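Local coordinates for thymidylate synthase thyX (Helicobacter pylori, PDB 3N3Y), which probably catalyses the reductive methylation of dUMP to dTMP, with methylenetetrahydrofolate as methyl donor and NADPH and bound FAD supplying the reducing power, at residues S105-N110 with S133-E138. Numbering follows the deposited sequence.
Sequences SFLPLN and SVLALE
Phe106 and Glu138 join a loop carrying an ST turn to the side of helix 127-145, in the helical part of the ThyX fold. The turn closes where Ser105 OG accepts a hydrogen bond from Leu107 N (3.0 Å), a task suited to a short hydroxyl side chain. Phe106 is the large bump: its flat ring slips between helices 127-145 and 111-117, and Leu137 CD2 sits over one face, 3.9 Å from the ring centroid in a CH-pi contact. Val134 is compact enough to lie low on the helix, its CG1 wedged between Phe106 CB and Leu109 CD2 (3.6 Å to the latter). Farther out, Leu135 puts CD2 into the notch between the branched ends of Leu107 and Leu109, its side chain running at about a right angle to both. Leu107 also drapes over the aliphatic part of Glu138; Leu107 CD1 lies 3.6 Å from Glu138 CG. Glutamate suits this place because its methylenes pack while its carboxylate reaches the loop backbone. Glu138 CG lies opposite the backbone N (chi1 180°), carrying the chain outward, and a bend at chi2 (64°) turns the carboxylate to the loop; Arg141 forms a salt bridge with OE2. Glu138 OE1 accepts a hydrogen bond from Phe106 N at 2.8 Å, nearly straight (174°) but from above the carboxylate plane.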
ATOM      1  N   SER A 105      32.377 -18.791  25.405  1.00 48.55           N
ATOM      2  CA  SER A 105      31.355 -18.538  26.416  1.00 46.65           C
ATOM      3  C   SER A 105      31.381 -17.095  26.900  1.00 41.38           C
ATOM      4  O   SER A 105      32.435 -16.472  26.933  1.00 37.39           O
ATOM      5  CB  SER A 105      31.537 -19.478  27.610  1.00 42.12           C
ATOM      6  OG  SER A 105      30.692 -19.089  28.677  1.00 40.89           O
ATOM      7  N   PHE A 106      30.216 -16.571  27.272  1.00 41.81           N
ATOM      8  CA  PHE A 106      30.126 -15.223  27.842  1.00 37.57           C
ATOM      9  C   PHE A 106      30.040 -15.258  29.376  1.00 42.19           C
ATOM     10  O   PHE A 106      29.921 -14.217  30.024  1.00 42.17           O
ATOM     11  CB  PHE A 106      28.929 -14.467  27.255  1.00 36.80           C
ATOM     12  CG  PHE A 106      28.977 -14.316  25.752  1.00 39.08           C
ATOM     13  CD1 PHE A 106      29.749 -13.323  25.166  1.00 40.86           C
ATOM     14  CD2 PHE A 106      28.256 -15.171  24.929  1.00 38.88           C
ATOM     15  CE1 PHE A 106      29.804 -13.185  23.789  1.00 34.71           C
ATOM     16  CE2 PHE A 106      28.308 -15.038  23.551  1.00 41.10           C
ATOM     17  CZ  PHE A 106      29.086 -14.041  22.984  1.00 40.81           C
ATOM     18  N   LEU A 107      30.080 -16.463  29.946  1.00 42.14           N
ATOM     19  CA  LEU A 107      30.125 -16.641  31.398  1.00 43.39           C
ATOM     20  C   LEU A 107      31.556 -16.957  31.838  1.00 41.53           C
ATOM     21  O   LEU A 107      32.287 -17.647  31.132  1.00 43.32           O
ATOM     22  CB  LEU A 107      29.185 -17.763  31.839  1.00 43.69           C
ATOM     23  CG  LEU A 107      27.730 -17.608  31.398  1.00 42.88           C
ATOM     24  CD1 LEU A 107      26.876 -18.798  31.858  1.00 41.46           C
ATOM     25  CD2 LEU A 107      27.155 -16.292  31.902  1.00 41.76           C
ATOM     26  N   PRO A 108      31.959 -16.448  33.008  1.00 41.07           N
ATOM     27  CA  PRO A 108      31.083 -15.701  33.908  1.00 38.44           C
ATOM     28  C   PRO A 108      30.921 -14.266  33.451  1.00 38.62           C
ATOM     29  O   PRO A 108      31.751 -13.748  32.702  1.00 40.63           O
ATOM     30  CB  PRO A 108      31.846 -15.743  35.230  1.00 39.77           C
ATOM     31  CG  PRO A 108      33.278 -15.721  34.808  1.00 38.85           C
ATOM     32  CD  PRO A 108      33.346 -16.501  33.511  1.00 48.08           C
ATOM     33  N   LEU A 109      29.842 -13.635  33.890  1.00 35.44           N
ATOM     34  CA  LEU A 109      29.637 -12.224  33.629  1.00 37.67           C
ATOM     35  C   LEU A 109      30.791 -11.479  34.253  1.00 43.50           C
ATOM     36  O   LEU A 109      31.191 -11.767  35.383  1.00 42.39           O
ATOM     37  CB  LEU A 109      28.321 -11.749  34.249  1.00 39.84           C
ATOM     38  CG  LEU A 109      27.055 -12.456  33.751  1.00 44.49           C
ATOM     39  CD1 LEU A 109      25.801 -11.765  34.261  1.00 38.60           C
ATOM     40  CD2 LEU A 109      27.046 -12.527  32.228  1.00 36.27           C
ATOM     41  N   ASN A 110      31.348 -10.548  33.497  1.00 40.18           N
ATOM     42  CA  ASN A 110      32.378  -9.658  33.990  1.00 42.60           C
ATOM     43  C   ASN A 110      32.630  -8.653  32.887  1.00 44.96           C
ATOM     44  O   ASN A 110      32.147  -8.838  31.767  1.00 44.58           O
ATOM     45  CB  ASN A 110      33.651 -10.425  34.373  1.00 44.33           C
ATOM     46  CG  ASN A 110      34.257 -11.175  33.204  1.00 46.21           C
ATOM     47  OD1 ASN A 110      34.119 -10.769  32.055  1.00 46.43           O
ATOM     48  ND2 ASN A 110      34.935 -12.274  33.495  1.00 43.62           N
ATOM     49  N   SER A 133      20.063 -10.351  29.390  1.00 25.19           N
ATOM     50  CA  SER A 133      20.191 -10.566  27.945  1.00 29.26           C
ATOM     51  C   SER A 133      21.383 -11.449  27.650  1.00 27.43           C
ATOM     52  O   SER A 133      21.299 -12.346  26.813  1.00 29.06           O
ATOM     53  CB  SER A 133      20.310  -9.257  27.163  1.00 26.29           C
ATOM     54  OG  SER A 133      19.129  -8.512  27.300  1.00 30.21           O
ATOM     55  N   VAL A 134      22.489 -11.193  28.342  1.00 26.72           N
ATOM     56  CA  VAL A 134      23.688 -12.021  28.197  1.00 26.15           C
ATOM     57  C   VAL A 134      23.444 -13.470  28.637  1.00 29.03           C
ATOM     58  O   VAL A 134      23.863 -14.401  27.954  1.00 27.95           O
ATOM     59  CB  VAL A 134      24.885 -11.427  28.955  1.00 32.79           C
ATOM     60  CG1 VAL A 134      26.158 -12.284  28.732  1.00 25.29           C
ATOM     61  CG2 VAL A 134      25.111  -9.971  28.493  1.00 29.12           C
ATOM     62  N   LEU A 135      22.742 -13.661  29.751  1.00 26.67           N
ATOM     63  CA  LEU A 135      22.374 -15.014  30.162  1.00 29.54           C
ATOM     64  C   LEU A 135      21.634 -15.735  29.032  1.00 27.92           C
ATOM     65  O   LEU A 135      21.944 -16.882  28.710  1.00 26.79           O
ATOM     66  CB  LEU A 135      21.534 -15.009  31.453  1.00 25.29           C
ATOM     67  CG  LEU A 135      22.222 -14.386  32.678  1.00 37.45           C
ATOM     68  CD1 LEU A 135      21.519 -14.752  33.992  1.00 25.54           C
ATOM     69  CD2 LEU A 135      23.704 -14.763  32.741  1.00 29.00           C
ATOM     70  N   ALA A 136      20.662 -15.042  28.432  1.00 29.28           N
ATOM     71  CA  ALA A 136      19.863 -15.591  27.334  1.00 26.12           C
ATOM     72  C   ALA A 136      20.731 -15.879  26.123  1.00 23.93           C
ATOM     73  O   ALA A 136      20.551 -16.891  25.450  1.00 25.35           O
ATOM     74  CB  ALA A 136      18.725 -14.639  26.965  1.00 24.06           C
ATOM     75  N   LEU A 137      21.667 -14.978  25.852  1.00 24.03           N
ATOM     76  CA  LEU A 137      22.576 -15.132  24.729  1.00 25.91           C
ATOM     77  C   LEU A 137      23.462 -16.345  24.941  1.00 30.93           C
ATOM     78  O   LEU A 137      23.714 -17.109  24.009  1.00 30.25           O
ATOM     79  CB  LEU A 137      23.435 -13.871  24.530  1.00 27.00           C
ATOM     80  CG  LEU A 137      24.491 -13.937  23.415  1.00 29.75           C
ATOM     81  CD1 LEU A 137      23.842 -13.932  22.040  1.00 32.10           C
ATOM     82  CD2 LEU A 137      25.471 -12.793  23.518  1.00 32.41           C
ATOM     83  N   GLU A 138      23.930 -16.524  26.176  1.00 32.06           N
ATOM     84  CA  GLU A 138      24.746 -17.686  26.521  1.00 33.79           C
ATOM     85  C   GLU A 138      23.972 -18.999  26.325  1.00 32.17           C
ATOM     86  O   GLU A 138      24.472 -19.911  25.687  1.00 33.33           O
ATOM     87  CB  GLU A 138      25.326 -17.567  27.943  1.00 31.83           C
ATOM     88  CG  GLU A 138      26.192 -18.759  28.373  1.00 40.73           C
ATOM     89  CD  GLU A 138      27.464 -18.939  27.529  1.00 44.06           C
ATOM     90  OE1 GLU A 138      27.851 -18.005  26.789  1.00 46.79           O
ATOM     91  OE2 GLU A 138      28.086 -20.021  27.618  1.00 46.51           O
TER